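PDB 6P1F: copper chaperone PCu(A)C from Methylosinus trichosporium OB3b, which binds copper, using a histidine brace in its PCu(A)C domain, the part modelled here without metal, and probably acts as a copper chaperone. Local coordinates for residues A47-L60 with G80-M92. Sequence-based numbering, arbitrary orientation.
Sequences ADFRSVQFHIAPHL and GGSHVELVDISKM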
ATOM      1  N   ALA A  47       9.020   3.303  -9.826  1.00 27.05           N
ATOM      2  CA  ALA A  47      10.408   3.180 -10.227  1.00 35.55           C
ATOM      3  C   ALA A  47      11.292   3.049  -8.984  1.00 33.67           C
ATOM      4  O   ALA A  47      12.500   2.858  -9.101  1.00 45.57           O
ATOM      5  CB  ALA A  47      10.830   4.384 -11.070  1.00 39.04           C
ATOM      6  N   ASP A  48      10.686   3.159  -7.802  1.00 25.49           N
ATOM      7  CA  ASP A  48      11.432   3.143  -6.547  1.00 26.41           C
ATOM      8  C   ASP A  48      11.752   1.727  -6.096  1.00 24.92           C
ATOM      9  O   ASP A  48      12.703   1.536  -5.354  1.00 21.76           O
ATOM     10  CB  ASP A  48      10.666   3.853  -5.413  1.00 28.92           C
ATOM     11  CG  ASP A  48      10.561   5.364  -5.608  1.00 40.41           C
ATOM     12  OD1 ASP A  48      11.223   5.904  -6.512  1.00 33.70           O
ATOM     13  OD2 ASP A  48       9.824   6.014  -4.833  1.00 33.75           O
ATOM     14  N   PHE A  49      10.957   0.746  -6.519  1.00 20.97           N
ATOM     15  CA  PHE A  49      11.115  -0.617  -5.994  1.00 18.29           C
ATOM     16  C   PHE A  49      10.631  -1.647  -6.989  1.00 18.95           C
ATOM     17  O   PHE A  49       9.880  -1.357  -7.931  1.00 20.31           O
ATOM     18  CB  PHE A  49      10.381  -0.774  -4.637  1.00 18.98           C
ATOM     19  CG  PHE A  49       8.969  -0.261  -4.635  1.00 20.51           C
ATOM     20  CD1 PHE A  49       7.912  -1.052  -5.047  1.00 21.21           C
ATOM     21  CD2 PHE A  49       8.696   1.036  -4.193  1.00 23.24           C
ATOM     22  CE1 PHE A  49       6.594  -0.569  -5.051  1.00 22.63           C
ATOM     23  CE2 PHE A  49       7.377   1.521  -4.186  1.00 26.05           C
ATOM     24  CZ  PHE A  49       6.336   0.704  -4.638  1.00 22.11           C
ATOM     25  N   ARG A  50      11.095  -2.877  -6.823  1.00 15.94           N
ATOM     26  CA  ARG A  50      10.780  -3.915  -7.794  1.00 17.69           C
ATOM     27  C   ARG A  50       9.364  -4.437  -7.669  1.00 23.92           C
ATOM     28  O   ARG A  50       8.666  -4.635  -8.661  1.00 21.53           O
ATOM     29  CB  ARG A  50      11.758  -5.094  -7.636  1.00 18.73           C
ATOM     30  CG  ARG A  50      11.623  -6.149  -8.766  1.00 24.39           C
ATOM     31  CD  ARG A  50      12.140  -7.561  -8.371  1.00 25.34           C
ATOM     32  NE  ARG A  50      13.536  -7.580  -7.938  1.00 32.52           N
ATOM     33  CZ  ARG A  50      14.588  -7.716  -8.752  1.00 37.84           C
ATOM     34  NH1 ARG A  50      14.426  -7.858 -10.063  1.00 24.82           N
ATOM     35  NH2 ARG A  50      15.818  -7.713  -8.257  1.00 33.15           N
ATOM     36  N   SER A  51       8.938  -4.735  -6.453  1.00 20.36           N
ATOM     37  CA  SER A  51       7.671  -5.416  -6.329  1.00 22.45           C
ATOM     38  C   SER A  51       7.100  -5.215  -4.958  1.00 19.67           C
ATOM     39  O   SER A  51       7.727  -4.576  -4.111  1.00 18.82           O
ATOM     40  CB  SER A  51       7.826  -6.910  -6.617  1.00 34.05           C
ATOM     41  OG  SER A  51       8.772  -7.477  -5.738  1.00 36.57           O
ATOM     42  N   VAL A  52       5.886  -5.720  -4.784  1.00 18.42           N
ATOM     43  CA  VAL A  52       5.228  -5.663  -3.487  1.00 17.12           C
ATOM     44  C   VAL A  52       4.693  -7.018  -3.093  1.00 21.47           C
ATOM     45  O   VAL A  52       4.406  -7.896  -3.938  1.00 22.20           O
ATOM     46  CB  VAL A  52       4.065  -4.654  -3.460  1.00 17.71           C
ATOM     47  CG1 VAL A  52       4.545  -3.245  -3.858  1.00 18.24           C
ATOM     48  CG2 VAL A  52       2.935  -5.121  -4.351  1.00 23.11           C
ATOM     49  N   GLN A  53       4.611  -7.194  -1.782  1.00 17.49           N
ATOM     50  CA  GLN A  53       4.017  -8.368  -1.172  1.00 18.81           C
ATOM     51  C   GLN A  53       3.008  -7.925  -0.135  1.00 18.67           C
ATOM     52  O   GLN A  53       3.330  -7.220   0.841  1.00 20.81           O
ATOM     53  CB  GLN A  53       5.086  -9.270  -0.512  1.00 19.09           C
ATOM     54  CG  GLN A  53       6.173  -9.694  -1.491  1.00 25.89           C
ATOM     55  CD  GLN A  53       7.373 -10.380  -0.833  1.00 39.02           C
ATOM     56  OE1 GLN A  53       7.487 -10.440   0.393  1.00 39.14           O
ATOM     57  NE2 GLN A  53       8.293 -10.873  -1.659  1.00 34.96           N
ATOM     58  N   PHE A  54       1.772  -8.325  -0.362  1.00 15.74           N
ATOM     59  CA  PHE A  54       0.708  -7.982   0.557  1.00 14.39           C
ATOM     60  C   PHE A  54       0.605  -9.020   1.647  1.00 17.49           C
ATOM     61  O   PHE A  54       0.661 -10.227   1.400  1.00 17.46           O
ATOM     62  CB  PHE A  54      -0.612  -7.857  -0.173  1.00 14.97           C
ATOM     63  CG  PHE A  54      -0.618  -6.808  -1.260  1.00 15.45           C
ATOM     64  CD1 PHE A  54      -0.750  -5.477  -0.936  1.00 19.08           C
ATOM     65  CD2 PHE A  54      -0.513  -7.157  -2.596  1.00 18.33           C
ATOM     66  CE1 PHE A  54      -0.770  -4.507  -1.942  1.00 16.26           C
ATOM     67  CE2 PHE A  54      -0.561  -6.194  -3.605  1.00 22.81           C
ATOM     68  CZ  PHE A  54      -0.679  -4.862  -3.263  1.00 20.80           C
ATOM     69  N   HIS A  55       0.504  -8.538   2.876  1.00 14.78           N
ATOM     70  CA  HIS A  55       0.248  -9.396   4.026  1.00 16.01           C
ATOM     71  C   HIS A  55      -1.077  -8.997   4.635  1.00 21.31           C
ATOM     72  O   HIS A  55      -1.185  -7.955   5.251  1.00 22.40           O
ATOM     73  CB  HIS A  55       1.368  -9.258   5.045  1.00 16.04           C
ATOM     74  CG  HIS A  55       2.691  -9.735   4.552  1.00 16.56           C
ATOM     75  ND1 HIS A  55       3.218 -10.952   4.929  1.00 22.18           N
ATOM     76  CD2 HIS A  55       3.595  -9.176   3.718  1.00 20.01           C
ATOM     77  CE1 HIS A  55       4.398 -11.114   4.360  1.00 27.04           C
ATOM     78  NE2 HIS A  55       4.651 -10.055   3.620  1.00 23.03           N
ATOM     79  N   ILE A  56      -2.100  -9.818   4.443  1.00 20.67           N
ATOM     80  CA  ILE A  56      -3.428  -9.413   4.872  1.00 20.33           C
ATOM     81  C   ILE A  56      -4.062 -10.524   5.681  1.00 26.38           C
ATOM     82  O   ILE A  56      -3.650 -11.679   5.596  1.00 24.38           O
ATOM     83  CB  ILE A  56      -4.339  -9.035   3.672  1.00 28.58           C
ATOM     84  CG1 ILE A  56      -4.594 -10.252   2.789  1.00 36.34           C
ATOM     85  CG2 ILE A  56      -3.725  -7.870   2.855  1.00 31.39           C
ATOM     86  CD1 ILE A  56      -5.681 -10.014   1.749  1.00 42.42           C
ATOM     87  N   ALA A  57      -5.033 -10.166   6.503  1.00 27.51           N
ATOM     88  CA  ALA A  57      -5.705 -11.135   7.362  1.00 30.13           C
ATOM     89  C   ALA A  57      -6.707 -11.960   6.572  1.00 36.46           C
ATOM     90  O   ALA A  57      -7.247 -11.505   5.560  1.00 38.39           O
ATOM     91  CB  ALA A  57      -6.393 -10.411   8.519  1.00 30.36           C
ATOM     92  N   PRO A  58      -6.945 -13.204   7.008  1.00 28.49           N
ATOM     93  CA  PRO A  58      -6.200 -13.858   8.084  1.00 27.67           C
ATOM     94  C   PRO A  58      -4.879 -14.440   7.568  1.00 33.03           C
ATOM     95  O   PRO A  58      -4.680 -14.500   6.349  1.00 43.55           O
ATOM     96  CB  PRO A  58      -7.155 -14.963   8.528  1.00 30.88           C
ATOM     97  CG  PRO A  58      -7.879 -15.331   7.267  1.00 30.30           C
ATOM     98  CD  PRO A  58      -8.024 -14.057   6.475  1.00 40.60           C
ATOM     99  N   HIS A  59      -4.016 -14.839   8.500  1.00 24.77           N
ATOM    100  CA  HIS A  59      -2.702 -15.426   8.231  1.00 23.18           C
ATOM    101  C   HIS A  59      -1.747 -14.411   7.644  1.00 24.17           C
ATOM    102  O   HIS A  59      -1.446 -14.402   6.452  1.00 27.14           O
ATOM    103  CB  HIS A  59      -2.844 -16.671   7.353  1.00 22.24           C
ATOM    104  CG  HIS A  59      -3.662 -17.719   8.015  1.00 24.57           C
ATOM    105  ND1 HIS A  59      -4.922 -18.071   7.597  1.00 27.46           N
ATOM    106  CD2 HIS A  59      -3.426 -18.412   9.154  1.00 21.50           C
ATOM    107  CE1 HIS A  59      -5.424 -18.968   8.434  1.00 24.90           C
ATOM    108  NE2 HIS A  59      -4.533 -19.199   9.377  1.00 31.38           N
ATOM    109  N   LEU A  60      -1.242 -13.582   8.540  1.00 24.62           N
ATOM    110  CA  LEU A  60      -0.428 -12.434   8.172  1.00 23.96           C
ATOM    111  C   LEU A  60       0.971 -12.807   7.714  1.00 22.57           C
ATOM    112  O   LEU A  60       1.662 -11.994   7.073  1.00 25.83           O
ATOM    113  CB  LEU A  60      -0.352 -11.442   9.343  1.00 24.65           C
ATOM    114  CG  LEU A  60      -1.599 -10.591   9.571  1.00 33.26           C
ATOM    115  CD1 LEU A  60      -1.434  -9.792  10.867  1.00 30.71           C
ATOM    116  CD2 LEU A  60      -1.819  -9.656   8.354  1.00 20.11           C
ATOM    117  N   GLY A  80       2.393  -4.321  12.630  1.00 22.76           N
ATOM    118  CA  GLY A  80       1.898  -5.443  13.408  1.00 28.05           C
ATOM    119  C   GLY A  80       0.620  -6.075  12.899  1.00 28.81           C
ATOM    120  O   GLY A  80       0.189  -7.124  13.402  1.00 24.99           O
ATOM    121  N   GLY A  81       0.018  -5.461  11.887  1.00 21.67           N
ATOM    122  CA  GLY A  81      -1.222  -5.952  11.335  1.00 20.61           C
ATOM    123  C   GLY A  81      -1.030  -6.145   9.837  1.00 18.11           C
ATOM    124  O   GLY A  81       0.075  -6.463   9.393  1.00 20.22           O
ATOM    125  N   SER A  82      -2.096  -5.971   9.077  1.00 16.91           N
ATOM    126  CA  SER A  82      -1.979  -6.087   7.613  1.00 15.56           C
ATOM    127  C   SER A  82      -1.059  -5.000   7.066  1.00 18.82           C
ATOM    128  O   SER A  82      -1.001  -3.909   7.594  1.00 17.70           O
ATOM    129  CB  SER A  82      -3.357  -5.985   6.962  1.00 19.15           C
ATOM    130  OG  SER A  82      -4.232  -6.971   7.522  1.00 20.78           O
ATOM    131  N   HIS A  83      -0.350  -5.279   5.985  1.00 16.27           N
ATOM    132  CA  HIS A  83       0.619  -4.293   5.511  1.00 14.42           C
ATOM    133  C   HIS A  83       1.104  -4.723   4.154  1.00 15.98           C
ATOM    134  O   HIS A  83       0.871  -5.866   3.715  1.00 18.85           O
ATOM    135  CB  HIS A  83       1.819  -4.167   6.475  1.00 15.02           C
ATOM    136  CG  HIS A  83       2.663  -5.403   6.571  1.00 16.76           C
ATOM    137  ND1 HIS A  83       2.340  -6.452   7.407  1.00 23.20           N
ATOM    138  CD2 HIS A  83       3.803  -5.750   5.941  1.00 20.35           C
ATOM    139  CE1 HIS A  83       3.258  -7.399   7.284  1.00 23.15           C
ATOM    140  NE2 HIS A  83       4.161  -6.998   6.419  1.00 19.15           N
ATOM    141  N   VAL A  84       1.781  -3.804   3.490  1.00 13.55           N
ATOM    142  CA  VAL A  84       2.445  -4.094   2.244  1.00 16.13           C
ATOM    143  C   VAL A  84       3.950  -4.078   2.446  1.00 19.25           C
ATOM    144  O   VAL A  84       4.467  -3.140   3.031  1.00 21.90           O
ATOM    145  CB  VAL A  84       2.092  -3.045   1.189  1.00 16.92           C
ATOM    146  CG1 VAL A  84       2.652  -3.455  -0.175  1.00 20.29           C
ATOM    147  CG2 VAL A  84       0.592  -2.819   1.146  1.00 18.42           C
ATOM    148  N   GLU A  85       4.661  -5.091   1.966  1.00 15.41           N
ATOM    149  CA  GLU A  85       6.113  -5.003   1.954  1.00 15.33           C
ATOM    150  C   GLU A  85       6.572  -4.512   0.589  1.00 17.76           C
ATOM    151  O   GLU A  85       6.160  -5.049  -0.432  1.00 18.12           O
ATOM    152  CB  GLU A  85       6.756  -6.354   2.270  1.00 21.40           C
ATOM    153  CG  GLU A  85       6.792  -6.648   3.742  1.00 32.08           C
ATOM    154  CD  GLU A  85       8.124  -7.218   4.161  1.00 49.11           C
ATOM    155  OE1 GLU A  85       8.275  -8.450   4.053  1.00 50.00           O
ATOM    156  OE2 GLU A  85       9.012  -6.431   4.578  1.00 51.54           O
ATOM    157  N   LEU A  86       7.367  -3.445   0.581  1.00 16.84           N
ATOM    158  CA  LEU A  86       8.019  -2.944  -0.636  1.00 18.31           C
ATOM    159  C   LEU A  86       9.360  -3.628  -0.747  1.00 19.77           C
ATOM    160  O   LEU A  86      10.162  -3.564   0.182  1.00 22.82           O
ATOM    161  CB  LEU A  86       8.210  -1.428  -0.564  1.00 19.41           C
ATOM    162  CG  LEU A  86       6.936  -0.666  -0.194  1.00 22.37           C
ATOM    163  CD1 LEU A  86       7.215   0.857  -0.125  1.00 21.69           C
ATOM    164  CD2 LEU A  86       5.799  -0.996  -1.147  1.00 20.82           C
ATOM    165  N   VAL A  87       9.584  -4.301  -1.865  1.00 16.91           N
ATOM    166  CA  VAL A  87      10.696  -5.218  -2.019  1.00 17.47           C
ATOM    167  C   VAL A  87      11.698  -4.686  -3.034  1.00 19.14           C
ATOM    168  O   VAL A  87      11.291  -4.264  -4.123  1.00 18.17           O
ATOM    169  CB  VAL A  87      10.173  -6.596  -2.490  1.00 20.61           C
ATOM    170  CG1 VAL A  87      11.333  -7.589  -2.719  1.00 24.19           C
ATOM    171  CG2 VAL A  87       9.163  -7.151  -1.482  1.00 22.94           C
ATOM    172  N   ASP A  88      12.982  -4.770  -2.693  1.00 17.72           N
ATOM    173  CA  ASP A  88      14.085  -4.325  -3.564  1.00 18.46           C
ATOM    174  C   ASP A  88      13.937  -2.860  -3.925  1.00 18.11           C
ATOM    175  O   ASP A  88      13.859  -2.477  -5.085  1.00 21.74           O
ATOM    176  CB  ASP A  88      14.185  -5.214  -4.818  1.00 17.69           C
ATOM    177  CG  ASP A  88      14.546  -6.656  -4.480  1.00 26.34           C
ATOM    178  OD1 ASP A  88      15.071  -6.916  -3.372  1.00 23.01           O
ATOM    179  OD2 ASP A  88      14.320  -7.535  -5.326  1.00 30.65           O
ATOM    180  N   ILE A  89      13.954  -2.038  -2.882  1.00 19.17           N
ATOM    181  CA  ILE A  89      13.909  -0.599  -3.020  1.00 20.74           C
ATOM    182  C   ILE A  89      15.217  -0.077  -3.601  1.00 23.24           C
ATOM    183  O   ILE A  89      16.289  -0.361  -3.061  1.00 24.71           O
ATOM    184  CB  ILE A  89      13.620   0.047  -1.673  1.00 20.64           C
ATOM    185  CG1 ILE A  89      12.213  -0.337  -1.171  1.00 19.13           C
ATOM    186  CG2 ILE A  89      13.799   1.551  -1.750  1.00 21.24           C
ATOM    187  CD1 ILE A  89      12.029  -0.038   0.331  1.00 19.80           C
ATOM    188  N   SER A  90      15.147   0.680  -4.696  1.00 23.30           N
ATOM    189  CA  SER A  90      16.376   1.254  -5.244  1.00 30.91           C
ATOM    190  C   SER A  90      16.548   2.698  -4.795  1.00 34.95           C
ATOM    191  O   SER A  90      17.671   3.189  -4.689  1.00 32.76           O
ATOM    192  CB  SER A  90      16.399   1.142  -6.770  1.00 26.76           C
ATOM    193  OG  SER A  90      15.157   1.537  -7.315  1.00 33.37           O
ATOM    194  N   LYS A  91      15.438   3.367  -4.505  1.00 27.17           N
ATOM    195  CA  LYS A  91      15.503   4.741  -4.029  1.00 34.07           C
ATOM    196  C   LYS A  91      14.266   5.078  -3.203  1.00 29.07           C
ATOM    197  O   LYS A  91      13.176   4.540  -3.439  1.00 28.77           O
ATOM    198  CB  LYS A  91      15.648   5.709  -5.213  1.00 34.20           C
ATOM    199  CG  LYS A  91      14.509   5.695  -6.199  1.00 35.97           C
ATOM    200  CD  LYS A  91      14.457   7.013  -6.998  1.00 51.11           C
ATOM    201  CE  LYS A  91      13.624   6.881  -8.272  1.00 53.86           C
ATOM    202  NZ  LYS A  91      13.973   5.654  -9.047  1.00 52.55           N
ATOM    203  N   MET A  92      14.435   5.946  -2.219  1.00 23.55           N
ATOM    204  CA  MET A  92      13.294   6.392  -1.435  1.00 22.62           C
ATOM    205  C   MET A  92      13.504   7.838  -1.016  1.00 24.20           C
ATOM    206  O   MET A  92      14.586   8.218  -0.576  1.00 23.10           O
ATOM    207  CB  MET A  92      13.081   5.486  -0.206  1.00 23.66           C
ATOM    208  CG  MET A  92      11.801   5.762   0.598  1.00 22.36           C
ATOM    209  SD  MET A  92      10.276   5.665  -0.348  1.00 27.35           S
ATOM    210  CE  MET A  92      10.251   3.917  -0.824  1.00 25.24           C
TER
HETATM  211  O   HOH W   1      -6.726  -7.374   6.434  1.00 35.37           O
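V52, F54, V84 and L86 meet on the inner face of an antiparallel pair, strands 51-55 and 83-87, and illustrate how a beta-sandwich strand serves two environments. L86 CD2 sits 3.7 Å from V52 CG1 and also over one face of the F49 ring. V84 CG2 lies alongside F54, 3.6 Å from CD1. V44 of strand 39-45 packs against F49, V52 and F54 on this tightly packed side.

The other face is polar and more open. H83 CG lies between its backbone N and carbonyl carbon (chi1 65°), which brings the ring beside H55; the two planes are 6° apart but slid so that they barely overlap. H55 CB lies over the H83 face toward its rim. Each ND1 is tethered in its ring plane to a backbone carbonyl: H55 ND1 to L60 O at 2.8 Å, H83 ND1 to G81 O at 3.0 Å. E85 OE1 is salt-bridged to R24. An alanine in place of H55 would probably leave L60 O without this donor and remove a zinc ligand.

At the exposed bulge where R50 and S51 both face V87, R50 NE makes a nearly straight salt bridge (168°) to the anti lone pair of D88 OD2, 2.7 Å away. With both ND1 atoms committed as donors, NE2 of each ring is the likely metal-facing nitrogen, consistent with H55, H83 and E85 each being seen to bind zinc.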